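Local coordinates for segregation and condensation protein B (Mycobacterium tuberculosis, PDB 2Z99), which probably takes part in chromosome segregation and condensation during cell division as the winged-helix partner subunit of the SMC-ScpA complex, at residues 53-58 against 65-70; 100-105 against 129-134. All blocks are in the same frame, centred on the assembly; numbering follows the deposited sequence.

Contact 1. Residues 53-58 against 65-70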
loop_
_atom_site.group_PDB
_atom_site.type_symbol
_atom_site.label_atom_id
_atom_site.label_comp_id
_atom_site.label_asym_id
_atom_site.label_seq_id
_atom_site.Cartn_x
_atom_site.Cartn_y
_atom_site.Cartn_z
ATOM N N LEU A 53 -12.392 -9.483 -16.096
ATOM C CA LEU A 53 -12.000 -10.854 -16.397
ATOM C C LEU A 53 -10.947 -11.286 -15.361
ATOM O O LEU A 53 -10.969 -12.422 -14.866
ATOM C CB LEU A 53 -11.439 -10.956 -17.817
ATOM C CG LEU A 53 -10.876 -12.340 -18.163
ATOM C CD1 LEU A 53 -11.934 -13.396 -17.918
ATOM C CD2 LEU A 53 -10.402 -12.365 -19.609
ATOM N N MET A 54 -10.033 -10.375 -15.031
ATOM C CA MET A 54 -9.018 -10.658 -14.016
ATOM C C MET A 54 -9.720 -10.840 -12.670
ATOM O O MET A 54 -9.320 -11.671 -11.865
ATOM C CB MET A 54 -8.020 -9.506 -13.921
ATOM C CG MET A 54 -7.215 -9.305 -15.179
ATOM S SD MET A 54 -6.227 -7.819 -15.132
ATOM C CE MET A 54 -5.242 -8.159 -13.600
ATOM N N ALA A 55 -10.777 -10.067 -12.421
ATOM C CA ALA A 55 -11.506 -10.210 -11.164
ATOM C C ALA A 55 -12.243 -11.534 -11.182
ATOM O O ALA A 55 -12.375 -12.182 -10.148
ATOM C CB ALA A 55 -12.496 -9.062 -10.970
ATOM N N ASP A 56 -12.733 -11.940 -12.352
ATOM C CA ASP A 56 -13.437 -13.219 -12.458
ATOM C C ASP A 56 -12.500 -14.399 -12.203
ATOM O O ASP A 56 -12.872 -15.370 -11.540
ATOM C CB ASP A 56 -14.063 -13.394 -13.845
ATOM C CG ASP A 56 -15.310 -12.547 -14.048
ATOM O OD1 ASP A 56 -15.992 -12.208 -13.050
ATOM O OD2 ASP A 56 -15.619 -12.242 -15.226
ATOM N N GLU A 57 -11.289 -14.324 -12.751
ATOM C CA GLU A 57 -10.311 -15.396 -12.565
ATOM C C GLU A 57 -9.918 -15.540 -11.090
ATOM O O GLU A 57 -9.879 -16.651 -10.560
ATOM C CB GLU A 57 -9.053 -15.107 -13.382
ATOM C CG GLU A 57 -9.291 -14.897 -14.852
ATOM C CD GLU A 57 -8.086 -14.290 -15.552
ATOM O OE1 GLU A 57 -7.018 -14.176 -14.914
ATOM O OE2 GLU A 57 -8.206 -13.930 -16.743
ATOM N N LEU A 58 -9.619 -14.416 -10.438
ATOM C CA LEU A 58 -9.222 -14.421 -9.028
ATOM C C LEU A 58 -10.276 -15.045 -8.133
ATOM O O LEU A 58 -9.954 -15.856 -7.267
ATOM C CB LEU A 58 -8.913 -12.999 -8.555
ATOM C CG LEU A 58 -7.654 -12.439 -9.234
ATOM C CD1 LEU A 58 -7.516 -10.948 -8.965
ATOM C CD2 LEU A 58 -6.428 -13.218 -8.740
ATOM N N ILE A 65 -6.476 -12.478 -2.930
ATOM C CA ILE A 65 -6.691 -11.156 -3.497
ATOM C C ILE A 65 -8.018 -11.092 -4.251
ATOM O O ILE A 65 -8.334 -11.973 -5.065
ATOM C CB ILE A 65 -5.548 -10.788 -4.468
ATOM C CG1 ILE A 65 -4.211 -10.810 -3.727
ATOM C CG2 ILE A 65 -5.806 -9.421 -5.083
ATOM C CD1 ILE A 65 -3.006 -10.593 -4.622
ATOM N N ASP A 66 -8.796 -10.050 -3.970
ATOM C CA ASP A 66 -10.087 -9.854 -4.615
ATOM C C ASP A 66 -10.137 -8.474 -5.253
ATOM O O ASP A 66 -10.162 -7.457 -4.554
ATOM C CB ASP A 66 -11.223 -9.972 -3.604
ATOM C CG ASP A 66 -12.583 -9.873 -4.256
ATOM O OD1 ASP A 66 -12.626 -9.693 -5.485
ATOM O OD2 ASP A 66 -13.609 -9.980 -3.556
ATOM N N LEU A 67 -10.145 -8.455 -6.586
ATOM C CA LEU A 67 -10.192 -7.220 -7.352
ATOM C C LEU A 67 -11.645 -6.777 -7.406
ATOM O O LEU A 67 -12.479 -7.445 -8.012
ATOM C CB LEU A 67 -9.644 -7.463 -8.761
ATOM C CG LEU A 67 -9.520 -6.297 -9.743
ATOM C CD1 LEU A 67 -8.622 -5.183 -9.197
ATOM C CD2 LEU A 67 -8.952 -6.835 -11.041
ATOM N N ARG A 68 -11.952 -5.666 -6.745
ATOM C CA ARG A 68 -13.314 -5.162 -6.720
ATOM C C ARG A 68 -13.428 -3.765 -7.303
ATOM O O ARG A 68 -12.478 -2.980 -7.268
ATOM C CB ARG A 68 -13.865 -5.171 -5.295
ATOM C CG ARG A 68 -14.500 -6.482 -4.887
ATOM C CD ARG A 68 -15.496 -6.283 -3.757
ATOM N NE ARG A 68 -14.862 -5.827 -2.525
ATOM C CZ ARG A 68 -13.969 -6.539 -1.841
ATOM N NH1 ARG A 68 -13.611 -7.739 -2.281
ATOM N NH2 ARG A 68 -13.438 -6.059 -0.715
ATOM N N HIS A 69 -14.602 -3.466 -7.849
ATOM C CA HIS A 69 -14.855 -2.157 -8.445
ATOM C C HIS A 69 -15.781 -1.351 -7.556
ATOM O O HIS A 69 -16.819 -1.850 -7.108
ATOM C CB HIS A 69 -15.493 -2.300 -9.827
ATOM C CG HIS A 69 -15.757 -0.993 -10.504
ATOM N ND1 HIS A 69 -17.019 -0.595 -10.884
ATOM C CD2 HIS A 69 -14.919 0.000 -10.882
ATOM C CE1 HIS A 69 -16.946 0.587 -11.470
ATOM N NE2 HIS A 69 -15.682 0.970 -11.482
ATOM N N THR A 70 -15.393 -0.104 -7.312
ATOM C CA THR A 70 -16.167 0.801 -6.471
ATOM C C THR A 70 -16.332 2.133 -7.212
ATOM O O THR A 70 -15.650 2.377 -8.211
ATOM C CB THR A 70 -15.441 1.044 -5.130
ATOM O OG1 THR A 70 -16.324 1.705 -4.218
ATOM C CG2 THR A 70 -14.204 1.909 -5.343
HETATM O O HOH W 1 -11.566 -10.972 -7.585
#
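Leu-67 is the apolar hub, packed against three side chains of helix 44-60. Its CB lies 3.9 Å from Ala-55 CB and 4.1 Å from Leu-58 CD1, while its branch CD2 reaches Met-54 CB at 4.0 Å. That reach follows from chi1 of -177°, which puts CG opposite the backbone N and carries the isobutyl group along the helix toward its N-terminal end. Leu-58 crosses Leu-67 at a slant, and the small Ala-55 lets the strand come in close: the CA atoms of Ala-55 and Leu-67 are 5.0 Å apart. Two carbons rest on strand carbonyls, Ala-55 CB on Leu-67 O at 3.4 Å and Leu-58 CB on Ile-65 O at 3.7 Å.

The polar link is a water. It donates to Ala-55 O and to Asp-66 OD1, at 2.9 and 2.7 Å. Asp-66 OD2 forms a salt bridge with Arg-68 NH1 at the guanidinium edge, in its plane, though bent and weak as a hydrogen bond. Leu-67 also packs on Leu-24 of helix 13-26 and Met-76 of strand 73-78.

This is the helix-to-wing packing of a winged-helix domain: apolar side chains hold the first wing strand against the helix, and one water bridges Ala-55 O and the Asp-66 carboxylate.

Contact 2. Residues 100-105 against 129-134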
loop_
_atom_site.group_PDB
_atom_site.type_symbol
_atom_site.label_atom_id
_atom_site.label_comp_id
_atom_site.label_asym_id
_atom_site.label_seq_id
_atom_site.Cartn_x
_atom_site.Cartn_y
_atom_site.Cartn_z
ATOM N N ARG A 100 16.149 -7.893 27.060
ATOM C CA ARG A 100 16.845 -8.818 27.937
ATOM C C ARG A 100 16.533 -8.509 29.399
ATOM O O ARG A 100 16.426 -9.413 30.227
ATOM C CB ARG A 100 18.350 -8.748 27.691
ATOM C CG ARG A 100 19.155 -9.714 28.545
ATOM C CD ARG A 100 20.595 -9.857 28.052
ATOM N NE ARG A 100 20.701 -10.642 26.818
ATOM C CZ ARG A 100 20.413 -10.192 25.598
ATOM N NH1 ARG A 100 19.998 -8.943 25.418
ATOM N NH2 ARG A 100 20.533 -11.001 24.550
ATOM N N ALA A 101 16.380 -7.229 29.713
ATOM C CA ALA A 101 16.068 -6.835 31.075
ATOM C C ALA A 101 14.755 -7.492 31.483
ATOM O O ALA A 101 14.634 -8.022 32.587
ATOM C CB ALA A 101 15.949 -5.318 31.173
ATOM N N ALA A 102 13.777 -7.457 30.580
ATOM C CA ALA A 102 12.468 -8.047 30.837
ATOM C C ALA A 102 12.565 -9.554 31.062
ATOM O O ALA A 102 12.052 -10.064 32.049
ATOM C CB ALA A 102 11.534 -7.753 29.681
ATOM N N LEU A 103 13.212 -10.270 30.148
ATOM C CA LEU A 103 13.345 -11.710 30.314
ATOM C C LEU A 103 14.009 -11.994 31.657
ATOM O O LEU A 103 13.617 -12.906 32.394
ATOM C CB LEU A 103 14.179 -12.318 29.179
ATOM C CG LEU A 103 13.560 -12.523 27.787
ATOM C CD1 LEU A 103 12.063 -12.781 27.931
ATOM C CD2 LEU A 103 13.809 -11.312 26.903
ATOM N N GLU A 104 15.016 -11.188 31.967
ATOM C CA GLU A 104 15.760 -11.304 33.207
ATOM C C GLU A 104 14.794 -11.298 34.386
ATOM O O GLU A 104 14.791 -12.214 35.200
ATOM C CB GLU A 104 16.715 -10.121 33.343
ATOM C CG GLU A 104 18.119 -10.474 33.802
ATOM C CD GLU A 104 19.071 -10.708 32.643
ATOM O OE1 GLU A 104 19.024 -11.807 32.047
ATOM O OE2 GLU A 104 19.856 -9.782 32.323
ATOM N N THR A 105 13.968 -10.263 34.477
ATOM C CA THR A 105 13.030 -10.165 35.583
ATOM C C THR A 105 11.927 -11.198 35.489
ATOM O O THR A 105 11.326 -11.562 36.497
ATOM C CB THR A 105 12.420 -8.732 35.707
ATOM O OG1 THR A 105 11.020 -8.818 35.985
ATOM C CG2 THR A 105 12.637 -7.945 34.456
ATOM N N ASP A 129 9.053 -1.457 37.724
ATOM C CA ASP A 129 7.649 -1.190 37.422
ATOM C C ASP A 129 7.281 -1.279 35.943
ATOM O O ASP A 129 6.237 -1.839 35.589
ATOM C CB ASP A 129 7.252 0.180 37.963
ATOM C CG ASP A 129 7.566 0.329 39.437
ATOM O OD1 ASP A 129 7.381 -0.658 40.181
ATOM O OD2 ASP A 129 7.995 1.430 39.850
ATOM N N ALA A 130 8.132 -0.725 35.084
ATOM C CA ALA A 130 7.880 -0.746 33.648
ATOM C C ALA A 130 7.836 -2.177 33.130
ATOM O O ALA A 130 6.920 -2.548 32.391
ATOM C CB ALA A 130 8.955 0.055 32.908
ATOM N N VAL A 131 8.824 -2.979 33.522
ATOM C CA VAL A 131 8.885 -4.365 33.092
ATOM C C VAL A 131 7.800 -5.208 33.751
ATOM O O VAL A 131 7.283 -6.144 33.147
ATOM C CB VAL A 131 10.261 -4.985 33.403
ATOM C CG1 VAL A 131 10.232 -6.466 33.128
ATOM C CG2 VAL A 131 11.323 -4.334 32.548
ATOM N N MET A 132 7.464 -4.895 34.996
ATOM C CA MET A 132 6.417 -5.642 35.689
ATOM C C MET A 132 5.121 -5.423 34.924
ATOM O O MET A 132 4.409 -6.365 34.595
ATOM C CB MET A 132 6.247 -5.147 37.126
ATOM C CG MET A 132 7.288 -5.676 38.096
ATOM S SD MET A 132 7.347 -7.480 38.140
ATOM C CE MET A 132 6.203 -7.842 39.440
ATOM N N ARG A 133 4.843 -4.159 34.641
ATOM C CA ARG A 133 3.656 -3.759 33.907
ATOM C C ARG A 133 3.521 -4.544 32.605
ATOM O O ARG A 133 2.516 -5.225 32.396
ATOM C CB ARG A 133 3.732 -2.274 33.584
ATOM C CG ARG A 133 2.460 -1.676 33.029
ATOM C CD ARG A 133 2.736 -0.309 32.424
ATOM N NE ARG A 133 3.583 0.500 33.293
ATOM C CZ ARG A 133 4.307 1.532 32.869
ATOM N NH1 ARG A 133 4.283 1.884 31.588
ATOM N NH2 ARG A 133 5.072 2.203 33.720
ATOM N N THR A 134 4.521 -4.456 31.729
ATOM C CA THR A 134 4.425 -5.161 30.458
ATOM C C THR A 134 4.256 -6.660 30.687
ATOM O O THR A 134 3.403 -7.286 30.072
ATOM C CB THR A 134 5.650 -4.893 29.522
ATOM O OG1 THR A 134 6.819 -5.518 30.056
ATOM C CG2 THR A 134 5.904 -3.402 29.376
#
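Val-131 points from helix 129-137 at helix 100-112, and its CG1 does most of the touching. That methyl lies 3.6 Å from Ala-102 CA and 3.9 Å from Ala-102 CB, so it meets the backbone of the other helix as well as its side chain. With chi1 at 172°, CG1 stands opposite the backbone N. Thr-105 also faces Val-131, but the position of its side-chain end is doubtful: its methyl is modelled too close to its neighbours, and its first torsion is far from a staggered value.

One shell out, Thr-134 OG1 donates to Val-131 O at 3.2 Å, the donor tilted 35° from the carbonyl plane, a bond within the helix one turn on from the contact. Thr-99 OG1 bonds to Ala-102 N at the start of helix 100-112, and Arg-124 of helix 117-124 packs on Thr-105.

The short segments cross at -75° with 9.7 Å between axes, a gap that Val-131 CG1 spans to reach Ala-102. What joins the first and third helices of this winged-helix domain here is thus van der Waals contact, carried most surely by the Val-131 methyl on Ala-102.

In the fold
Contact 1 comes first along the chain and closes before contact 2 opens. Their centres are 48 Å apart, on opposite sides of the chain's centre, and their nearest atoms about 35 Å apart, so neither touches the other. Contact 1 joins helix 44-60 to the two-stranded hairpin 65-70/73-78 of the N-terminal winged-helix domain; contact 2 joins helices 100-112 and 129-137 of the C-terminal one, whose sheet has strands 115-116, 141-146 and 153-157. Helix 83-94 lies between. Each domain therefore has its own core, giving an elongated chain. The second subunit reaches contact 1, where its Glu-21 packs on Ile-65, but not contact 2.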